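Local coordinates for protein novel antigen receptor (Ginglymostoma cirratum, PDB 4Q97) that forms the first constant domain of the shark IgNAR antibody, probably serving as a structural module of an antigen-recognising immunoglobulin, at residues 9-14 against 101-106; 34-39 against 70-75; 16-21 against 28-33. One frame throughout, in Å; residues are numbered along the deposited sequence.

All three contacts belong to one immunoglobulin C1-set sandwich. Contacts 2 and 3 lie in the four-stranded antiparallel sheet ordered 12-18, 28-38, 71-80, 58-65, where they flank strand 28-38, while contact 1 ties the edge strand 12-18 to strand 101-108 of the second sheet. The centres of contacts 1 and 2 are about 10 Å apart, and that of contact 3 is about 19 Å from each. Contact 3 closes first along the chain, contact 2 follows, and contact 1 spans both by joining the first strand to the last. Contacts 2 and 3 set the register of the sheet, and contact 1 closes one margin of the sandwich; all three also touch the second subunit.

Contact 1: residues 9-14 against 101-106; sequences SPPIVS and SNQRKE
Val-13 and Lys-105 meet across one margin of the immunoglobulin sandwich, where the first strand of one sheet runs alongside the last strand of the other. The touching parts point almost the same way, their directions differing by 10°. No backbone hydrogen bonds pair the two segments; side chains carry the contact.

Apolar packing centres on Val-13. Its two methyls divide the neighbouring strand between them: CG1, anti to the backbone N (chi1 172°), lies 3.7 Å from Lys-105 CG, whereas CG2 turns to the aliphatic base of Gln-103, 4.0 Å from its CB. Val-13 also packs on Val-94, and Pro-11 on His-96, both of strand 89-96.

A separate van der Waals contact forms at the exposed end of the contact, where the Pro-10 ring places CB 3.9 Å from Ser-101 OG.

Two further side chains lie against backbone carbonyls. The extended Gln-103 chain carries its carboxamide over to Pro-11, with CD 3.5 Å from the Pro-11 O. Lys-105 comes up to the next carbonyl but one with its methylene chain: a bend at chi2 (-79°) brings CE to 3.2 Å from Val-13 O, with NZ one bond farther on, 4.2 Å from that oxygen.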
loop_
_atom_site.group_PDB
_atom_site.type_symbol
_atom_site.label_atom_id
_atom_site.label_comp_id
_atom_site.label_asym_id
_atom_site.label_seq_id
_atom_site.Cartn_x
_atom_site.Cartn_y
_atom_site.Cartn_z
ATOM N N SER A 9 -9.286 -14.646 -11.255
ATOM C CA SER A 9 -8.244 -15.029 -10.313
ATOM C C SER A 9 -8.440 -14.355 -8.955
ATOM O O SER A 9 -8.790 -13.172 -8.893
ATOM C CB SER A 9 -6.856 -14.735 -10.883
ATOM O OG SER A 9 -6.621 -13.344 -10.964
ATOM N N PRO A 10 -8.219 -15.110 -7.863
ATOM C CA PRO A 10 -8.448 -14.581 -6.524
ATOM C C PRO A 10 -7.355 -13.597 -6.103
ATOM O O PRO A 10 -6.195 -13.779 -6.471
ATOM C CB PRO A 10 -8.427 -15.837 -5.644
ATOM C CG PRO A 10 -7.545 -16.790 -6.369
ATOM C CD PRO A 10 -7.688 -16.489 -7.834
ATOM N N PRO A 11 -7.722 -12.559 -5.326
ATOM C CA PRO A 11 -6.748 -11.541 -4.936
ATOM C C PRO A 11 -5.646 -12.122 -4.065
ATOM O O PRO A 11 -5.895 -13.030 -3.267
ATOM C CB PRO A 11 -7.585 -10.542 -4.132
ATOM C CG PRO A 11 -8.731 -11.332 -3.612
ATOM C CD PRO A 11 -9.029 -12.355 -4.672
ATOM N N ILE A 12 -4.427 -11.630 -4.243
ATOM C CA ILE A 12 -3.370 -11.913 -3.287
ATOM C C ILE A 12 -3.464 -10.818 -2.236
ATOM O O ILE A 12 -3.502 -9.629 -2.563
ATOM C CB ILE A 12 -1.976 -11.959 -3.946
ATOM C CG1 ILE A 12 -1.968 -12.984 -5.092
ATOM C CG2 ILE A 12 -0.903 -12.281 -2.910
ATOM C CD1 ILE A 12 -0.712 -12.945 -5.952
ATOM N N VAL A 13 -3.529 -11.239 -0.979
ATOM C CA VAL A 13 -3.807 -10.354 0.141
ATOM C C VAL A 13 -2.619 -10.319 1.086
ATOM O O VAL A 13 -2.094 -11.354 1.488
ATOM C CB VAL A 13 -5.060 -10.822 0.912
ATOM C CG1 VAL A 13 -5.252 -10.022 2.197
ATOM C CG2 VAL A 13 -6.281 -10.728 0.013
ATOM N N SER A 14 -2.200 -9.116 1.438
ATOM C CA SER A 14 -1.038 -8.955 2.275
ATOM C C SER A 14 -1.233 -7.726 3.161
ATOM O O SER A 14 -1.499 -6.621 2.672
ATOM C CB SER A 14 0.191 -8.854 1.377
ATOM O OG SER A 14 1.327 -8.398 2.069
ATOM N N SER A 101 -14.260 -16.377 -3.293
ATOM C CA SER A 101 -13.109 -16.305 -2.408
ATOM C C SER A 101 -13.350 -15.369 -1.235
ATOM O O SER A 101 -13.820 -14.243 -1.408
ATOM C CB SER A 101 -11.870 -15.860 -3.183
ATOM O OG SER A 101 -10.690 -16.078 -2.436
ATOM N N ASN A 102 -13.028 -15.857 -0.041
ATOM C CA ASN A 102 -13.021 -15.034 1.154
ATOM C C ASN A 102 -11.669 -15.145 1.820
ATOM O O ASN A 102 -11.277 -16.219 2.281
ATOM C CB ASN A 102 -14.124 -15.450 2.131
ATOM C CG ASN A 102 -14.167 -14.572 3.370
ATOM O OD1 ASN A 102 -14.530 -15.029 4.455
ATOM N ND2 ASN A 102 -13.792 -13.305 3.215
ATOM N N GLN A 103 -10.953 -14.031 1.861
ATOM C CA GLN A 103 -9.611 -14.030 2.408
ATOM C C GLN A 103 -9.441 -13.086 3.578
ATOM O O GLN A 103 -10.144 -12.085 3.691
ATOM C CB GLN A 103 -8.598 -13.727 1.317
ATOM C CG GLN A 103 -8.109 -14.982 0.628
ATOM C CD GLN A 103 -7.004 -14.694 -0.348
ATOM O OE1 GLN A 103 -7.244 -14.145 -1.414
ATOM N NE2 GLN A 103 -5.780 -15.062 0.012
ATOM N N ARG A 104 -8.499 -13.434 4.449
ATOM C CA ARG A 104 -8.174 -12.636 5.621
ATOM C C ARG A 104 -6.716 -12.809 6.042
ATOM O O ARG A 104 -6.162 -13.911 5.985
ATOM C CB ARG A 104 -9.106 -12.981 6.785
ATOM C CG ARG A 104 -9.150 -14.457 7.136
ATOM C CD ARG A 104 -10.438 -14.807 7.857
ATOM N NE ARG A 104 -10.910 -16.140 7.488
ATOM C CZ ARG A 104 -10.715 -17.244 8.203
ATOM N NH1 ARG A 104 -11.193 -18.401 7.762
ATOM N NH2 ARG A 104 -10.048 -17.204 9.353
ATOM N N LYS A 105 -6.103 -11.704 6.450
ATOM C CA LYS A 105 -4.785 -11.718 7.077
ATOM C C LYS A 105 -4.855 -10.947 8.382
ATOM O O LYS A 105 -5.538 -9.927 8.475
ATOM C CB LYS A 105 -3.737 -11.090 6.155
ATOM C CG LYS A 105 -3.452 -11.887 4.891
ATOM C CD LYS A 105 -2.531 -13.071 5.152
ATOM C CE LYS A 105 -1.881 -13.541 3.860
ATOM N NZ LYS A 105 -0.568 -14.193 4.113
ATOM N N GLU A 106 -4.154 -11.441 9.393
ATOM C CA GLU A 106 -4.130 -10.791 10.695
ATOM C C GLU A 106 -2.734 -10.260 10.994
ATOM O O GLU A 106 -1.737 -10.786 10.488
ATOM C CB GLU A 106 -4.589 -11.756 11.794
ATOM C CG GLU A 106 -3.824 -13.072 11.838
ATOM C CD GLU A 106 -3.998 -13.826 13.142
ATOM O OE1 GLU A 106 -5.152 -14.009 13.592
ATOM O OE2 GLU A 106 -2.970 -14.247 13.715
#

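Contact 2: residues 34-39 against 70-75; sequences LISGYY and DFSCAS
Tyr-38 lays one face of its ring against Phe-71 beside a G1 beta bulge that shifts the register of strands 28-38 and 71-80 by one residue. Up to Ser-36 the two strands form a regular antiparallel ladder, in which Ile-35 and Cys-73 are a hydrogen-bonded pair gripped in both directions. Gly-37 and Tyr-38 then both face Phe-71: Gly-37 N donates to Phe-71 O (2.9 Å), and Phe-71 N returns a longer bond to Tyr-38 O (3.3 Å). Gly-37 has the left-handed conformation (phi 87°) expected at the first position of such a bulge.

The tight part lies on the face shared by Phe-71 with the buried residues Ile-35, Tyr-38 and Cys-73. With CG placed between the backbone N and carbonyl carbon (chi1 60°), the tyrosine ring is brought across to the neighbouring strand, against Phe-71 and toward Cys-73. Phe-71 CB sits over its face in a CH-pi contact, 3.9 Å from the centroid, and the two side chains cross at about a right angle. Beyond, Tyr-38 OH lies 3.6 Å from Cys-73 SG, while Ile-35 CD1 packs on the same sulfur at 4.0 Å. Ser-36 and Ser-72, on the other face, also meet closely, and there the second subunit covers them.

The outer end is looser at Tyr-39, which is partly exposed and only grazes the Phe-71 ring, CD1 to CE2 at 4.0 Å. At this same end the Asp-70 carboxylate lies close against Gly-37, its CG 3.4 Å from the glycine CA. Gly-37 O meanwhile accepts a hydrogen bond from Ser-9 OG. Polar backbone atoms are thus paired between the strands, while Ile-35, Tyr-38, Phe-71 and Cys-73 supply mainly apolar packing.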
loop_
_atom_site.group_PDB
_atom_site.type_symbol
_atom_site.label_atom_id
_atom_site.label_comp_id
_atom_site.label_asym_id
_atom_site.label_seq_id
_atom_site.Cartn_x
_atom_site.Cartn_y
_atom_site.Cartn_z
ATOM N N LEU A 34 -2.860 -4.741 1.289
ATOM C CA LEU A 34 -2.593 -4.858 -0.135
ATOM C C LEU A 34 -3.351 -6.010 -0.764
ATOM O O LEU A 34 -3.228 -7.154 -0.327
ATOM C CB LEU A 34 -1.108 -5.043 -0.403
ATOM C CG LEU A 34 -0.801 -4.762 -1.865
ATOM C CD1 LEU A 34 -1.070 -3.298 -2.184
ATOM C CD2 LEU A 34 0.635 -5.131 -2.139
ATOM N N ILE A 35 -4.116 -5.684 -1.802
ATOM C CA ILE A 35 -4.951 -6.631 -2.532
ATOM C C ILE A 35 -4.591 -6.545 -4.018
ATOM O O ILE A 35 -4.972 -5.591 -4.697
ATOM C CB ILE A 35 -6.446 -6.278 -2.388
ATOM C CG1 ILE A 35 -6.820 -6.017 -0.926
ATOM C CG2 ILE A 35 -7.303 -7.379 -2.995
ATOM C CD1 ILE A 35 -8.120 -5.251 -0.746
ATOM N N SER A 36 -3.879 -7.548 -4.523
ATOM C CA SER A 36 -3.356 -7.504 -5.888
ATOM C C SER A 36 -3.592 -8.804 -6.641
ATOM O O SER A 36 -3.634 -9.876 -6.042
ATOM C CB SER A 36 -1.854 -7.211 -5.849
ATOM O OG SER A 36 -1.188 -8.157 -5.040
ATOM N N GLY A 37 -3.738 -8.709 -7.956
ATOM C CA GLY A 37 -3.759 -9.897 -8.809
ATOM C C GLY A 37 -5.117 -10.541 -8.978
ATOM O O GLY A 37 -5.218 -11.737 -9.287
ATOM N N TYR A 38 -6.163 -9.744 -8.790
ATOM C CA TYR A 38 -7.524 -10.236 -8.918
ATOM C C TYR A 38 -8.191 -9.749 -10.201
ATOM O O TYR A 38 -7.946 -8.630 -10.671
ATOM C CB TYR A 38 -8.358 -9.867 -7.684
ATOM C CG TYR A 38 -8.471 -8.382 -7.431
ATOM C CD1 TYR A 38 -9.566 -7.664 -7.895
ATOM C CD2 TYR A 38 -7.486 -7.694 -6.722
ATOM C CE1 TYR A 38 -9.676 -6.300 -7.670
ATOM C CE2 TYR A 38 -7.589 -6.327 -6.493
ATOM C CZ TYR A 38 -8.684 -5.637 -6.974
ATOM O OH TYR A 38 -8.804 -4.284 -6.755
ATOM N N TYR A 39 -9.019 -10.620 -10.767
ATOM C CA TYR A 39 -9.830 -10.316 -11.937
ATOM C C TYR A 39 -11.136 -11.096 -11.798
ATOM O O TYR A 39 -11.095 -12.287 -11.472
ATOM C CB TYR A 39 -9.113 -10.727 -13.229
ATOM C CG TYR A 39 -9.839 -10.276 -14.475
ATOM C CD1 TYR A 39 -9.521 -9.067 -15.082
ATOM C CD2 TYR A 39 -10.864 -11.043 -15.030
ATOM C CE1 TYR A 39 -10.192 -8.637 -16.213
ATOM C CE2 TYR A 39 -11.546 -10.618 -16.159
ATOM C CZ TYR A 39 -11.200 -9.413 -16.746
ATOM O OH TYR A 39 -11.854 -8.976 -17.872
ATOM N N ASP A 70 -4.329 -7.222 -14.579
ATOM C CA ASP A 70 -4.646 -7.482 -13.195
ATOM C C ASP A 70 -5.095 -6.195 -12.557
ATOM O O ASP A 70 -4.866 -5.106 -13.094
ATOM C CB ASP A 70 -3.378 -7.907 -12.464
ATOM C CG ASP A 70 -3.363 -9.353 -12.127
ATOM O OD1 ASP A 70 -4.451 -9.967 -12.109
ATOM O OD2 ASP A 70 -2.263 -9.870 -11.857
ATOM N N PHE A 71 -5.708 -6.324 -11.388
ATOM C CA PHE A 71 -6.002 -5.174 -10.569
ATOM C C PHE A 71 -5.286 -5.287 -9.235
ATOM O O PHE A 71 -5.248 -6.356 -8.622
ATOM C CB PHE A 71 -7.508 -5.024 -10.362
ATOM C CG PHE A 71 -8.264 -4.691 -11.619
ATOM C CD1 PHE A 71 -8.365 -3.374 -12.060
ATOM C CD2 PHE A 71 -8.883 -5.695 -12.358
ATOM C CE1 PHE A 71 -9.065 -3.066 -13.214
ATOM C CE2 PHE A 71 -9.587 -5.394 -13.512
ATOM C CZ PHE A 71 -9.676 -4.076 -13.943
ATOM N N SER A 72 -4.695 -4.175 -8.814
ATOM C CA SER A 72 -4.181 -4.034 -7.464
ATOM C C SER A 72 -4.822 -2.816 -6.830
ATOM O O SER A 72 -5.094 -1.821 -7.507
ATOM C CB SER A 72 -2.664 -3.865 -7.472
ATOM O OG SER A 72 -2.015 -5.018 -7.976
ATOM N N CYS A 73 -5.084 -2.901 -5.533
ATOM C CA CYS A 73 -5.491 -1.729 -4.778
ATOM C C CYS A 73 -4.981 -1.872 -3.362
ATOM O O CYS A 73 -4.536 -2.952 -2.965
ATOM C CB CYS A 73 -7.011 -1.528 -4.820
ATOM S SG CYS A 73 -7.975 -2.584 -3.722
ATOM N N ALA A 74 -5.023 -0.778 -2.610
ATOM C CA ALA A 74 -4.597 -0.799 -1.219
ATOM C C ALA A 74 -5.700 -0.234 -0.337
ATOM O O ALA A 74 -6.357 0.750 -0.699
ATOM C CB ALA A 74 -3.308 -0.012 -1.043
ATOM N N SER A 75 -5.918 -0.879 0.806
ATOM C CA SER A 75 -6.809 -0.345 1.826
ATOM C C SER A 75 -5.976 0.157 2.998
ATOM O O SER A 75 -5.198 -0.598 3.592
ATOM C CB SER A 75 -7.824 -1.389 2.286
ATOM O OG SER A 75 -8.803 -0.790 3.120
#

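Contact 3: residues 16-21 against 28-33; sequences LHSATE and FVQLVC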
loop_
_atom_site.group_PDB
_atom_site.type_symbol
_atom_site.label_atom_id
_atom_site.label_comp_id
_atom_site.label_asym_id
_atom_site.label_seq_id
_atom_site.Cartn_x
_atom_site.Cartn_y
_atom_site.Cartn_z
ATOM N N LEU A 16 0.350 -5.166 5.891
ATOM C CA LEU A 16 1.664 -4.641 6.242
ATOM C C LEU A 16 1.538 -3.469 7.207
ATOM O O LEU A 16 0.572 -2.707 7.149
ATOM C CB LEU A 16 2.425 -4.207 4.981
ATOM C CG LEU A 16 2.361 -5.143 3.771
ATOM C CD1 LEU A 16 2.819 -4.440 2.497
ATOM C CD2 LEU A 16 3.154 -6.418 4.020
ATOM N N HIS A 17 2.525 -3.331 8.087
ATOM C CA HIS A 17 2.536 -2.232 9.045
ATOM C C HIS A 17 3.758 -1.352 8.832
ATOM O O HIS A 17 4.812 -1.829 8.411
ATOM C CB HIS A 17 2.512 -2.767 10.481
ATOM C CG HIS A 17 3.871 -3.062 11.041
ATOM N ND1 HIS A 17 4.758 -3.925 10.432
ATOM C CD2 HIS A 17 4.497 -2.602 12.150
ATOM C CE1 HIS A 17 5.873 -3.979 11.138
ATOM N NE2 HIS A 17 5.736 -3.192 12.190
ATOM N N SER A 18 3.601 -0.065 9.105
ATOM C CA SER A 18 4.750 0.818 9.265
ATOM C C SER A 18 4.548 1.710 10.480
ATOM O O SER A 18 3.463 2.264 10.689
ATOM C CB SER A 18 4.999 1.661 8.012
ATOM O OG SER A 18 3.893 2.501 7.728
ATOM N N ALA A 19 5.593 1.810 11.292
ATOM C CA ALA A 19 5.633 2.764 12.384
ATOM C C ALA A 19 6.964 3.504 12.334
ATOM O O ALA A 19 7.925 3.132 13.012
ATOM C CB ALA A 19 5.438 2.064 13.722
ATOM N N THR A 20 7.018 4.531 11.492
ATOM C CA THR A 20 8.183 5.408 11.414
ATOM C C THR A 20 7.994 6.577 12.380
ATOM O O THR A 20 7.151 6.512 13.275
ATOM C CB THR A 20 8.441 5.922 9.980
ATOM O OG1 THR A 20 7.395 6.820 9.588
ATOM C CG2 THR A 20 8.524 4.762 8.990
ATOM N N GLU A 21 8.761 7.645 12.183
ATOM C CA GLU A 21 8.859 8.720 13.172
ATOM C C GLU A 21 7.689 9.704 13.153
ATOM O O GLU A 21 7.096 9.963 14.197
ATOM C CB GLU A 21 10.209 9.440 13.074
ATOM C CG GLU A 21 11.422 8.518 12.952
ATOM C CD GLU A 21 11.602 7.547 14.118
ATOM O OE1 GLU A 21 10.884 7.653 15.138
ATOM O OE2 GLU A 21 12.481 6.667 14.013
ATOM N N PHE A 28 -0.139 7.797 15.583
ATOM C CA PHE A 28 -0.869 6.778 14.840
ATOM C C PHE A 28 0.077 5.721 14.266
ATOM O O PHE A 28 1.305 5.818 14.393
ATOM C CB PHE A 28 -1.792 7.404 13.770
ATOM C CG PHE A 28 -1.097 7.794 12.488
ATOM C CD1 PHE A 28 -1.168 6.969 11.365
ATOM C CD2 PHE A 28 -0.401 8.996 12.389
ATOM C CE1 PHE A 28 -0.540 7.324 10.180
ATOM C CE2 PHE A 28 0.229 9.357 11.203
ATOM C CZ PHE A 28 0.159 8.519 10.098
ATOM N N VAL A 29 -0.505 4.699 13.654
ATOM C CA VAL A 29 0.264 3.617 13.075
ATOM C C VAL A 29 -0.471 3.247 11.800
ATOM O O VAL A 29 -1.701 3.173 11.788
ATOM C CB VAL A 29 0.419 2.445 14.081
ATOM C CG1 VAL A 29 -0.487 1.273 13.742
ATOM C CG2 VAL A 29 1.867 1.993 14.150
ATOM N N GLN A 30 0.278 3.076 10.717
ATOM C CA GLN A 30 -0.318 2.854 9.402
ATOM C C GLN A 30 -0.278 1.380 9.024
ATOM O O GLN A 30 0.782 0.740 9.043
ATOM C CB GLN A 30 0.383 3.705 8.335
ATOM C CG GLN A 30 -0.324 3.762 6.984
ATOM C CD GLN A 30 -1.332 4.893 6.873
ATOM O OE1 GLN A 30 -1.727 5.499 7.881
ATOM N NE2 GLN A 30 -1.749 5.181 5.639
ATOM N N LEU A 31 -1.454 0.852 8.701
ATOM C CA LEU A 31 -1.591 -0.508 8.206
ATOM C C LEU A 31 -2.054 -0.464 6.764
ATOM O O LEU A 31 -2.926 0.328 6.409
ATOM C CB LEU A 31 -2.582 -1.311 9.046
ATOM C CG LEU A 31 -2.304 -1.499 10.535
ATOM C CD1 LEU A 31 -3.283 -2.508 11.107
ATOM C CD2 LEU A 31 -0.875 -1.949 10.793
ATOM N N VAL A 32 -1.453 -1.311 5.936
ATOM C CA VAL A 32 -1.819 -1.403 4.534
ATOM C C VAL A 32 -2.342 -2.804 4.241
ATOM O O VAL A 32 -1.633 -3.799 4.420
ATOM C CB VAL A 32 -0.628 -1.080 3.600
ATOM C CG1 VAL A 32 -1.028 -1.241 2.138
ATOM C CG2 VAL A 32 -0.112 0.329 3.848
ATOM N N CYS A 33 -3.592 -2.876 3.802
ATOM C CA CYS A 33 -4.111 -4.123 3.267
ATOM C C CYS A 33 -3.938 -4.113 1.749
ATOM O O CYS A 33 -4.743 -3.533 1.019
ATOM C CB CYS A 33 -5.571 -4.332 3.674
ATOM S SG CYS A 33 -6.273 -5.911 3.156
#
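His-17 and Leu-31 stand on the same face of the sheet as a non-hydrogen-bonded pair, and it is the CB of the histidine that makes the touch. Leu-31 reaches across with one branch, setting CD2 3.5 Å from His-17 CB. With CG between the backbone N and the carbonyl carbon (chi1 87°), the histidine ring lies clear of Leu-31; the His-17 side chain also packs on Ile-107 of strand 101-108.

The opposite face carries Leu-16, Ser-18, Gln-30 and Val-32. Leu-16 and Val-32 point to the same side without close side-chain contact across the strands; both instead pack on the second subunit. Ser-18 and Gln-30 come nearer, OG lying 3.8 Å from the glutamine CB. The Gln-30 chain then bends at chi2 (89°) and leads its amide away, while the serine hydroxyl is hydrogen-bonded to Gln-23 of the intervening helix. Just beyond the Ser-18/Gln-30 pair, Ala-19 CB meets Val-29 CG2 at 3.6 Å.

Between the two strands four backbone bonds set the antiparallel register. Leu-16 and Val-32 exchange two, the shorter from Val-32 N to Leu-16 O (2.7 Å); Ser-18 and Gln-30 exchange the others, of which Gln-30 N to Ser-18 O is long at 3.3 Å.

The two strands thus make the start of the four-stranded sheet, connected through helix 21-25. On its other side strand 28-38 pairs with strand 71-80, and Cys-33, next along strand 28-38, is joined to Cys-92 of strand 89-96 by the intersheet disulfide, beside Trp-47 of strand 44-49.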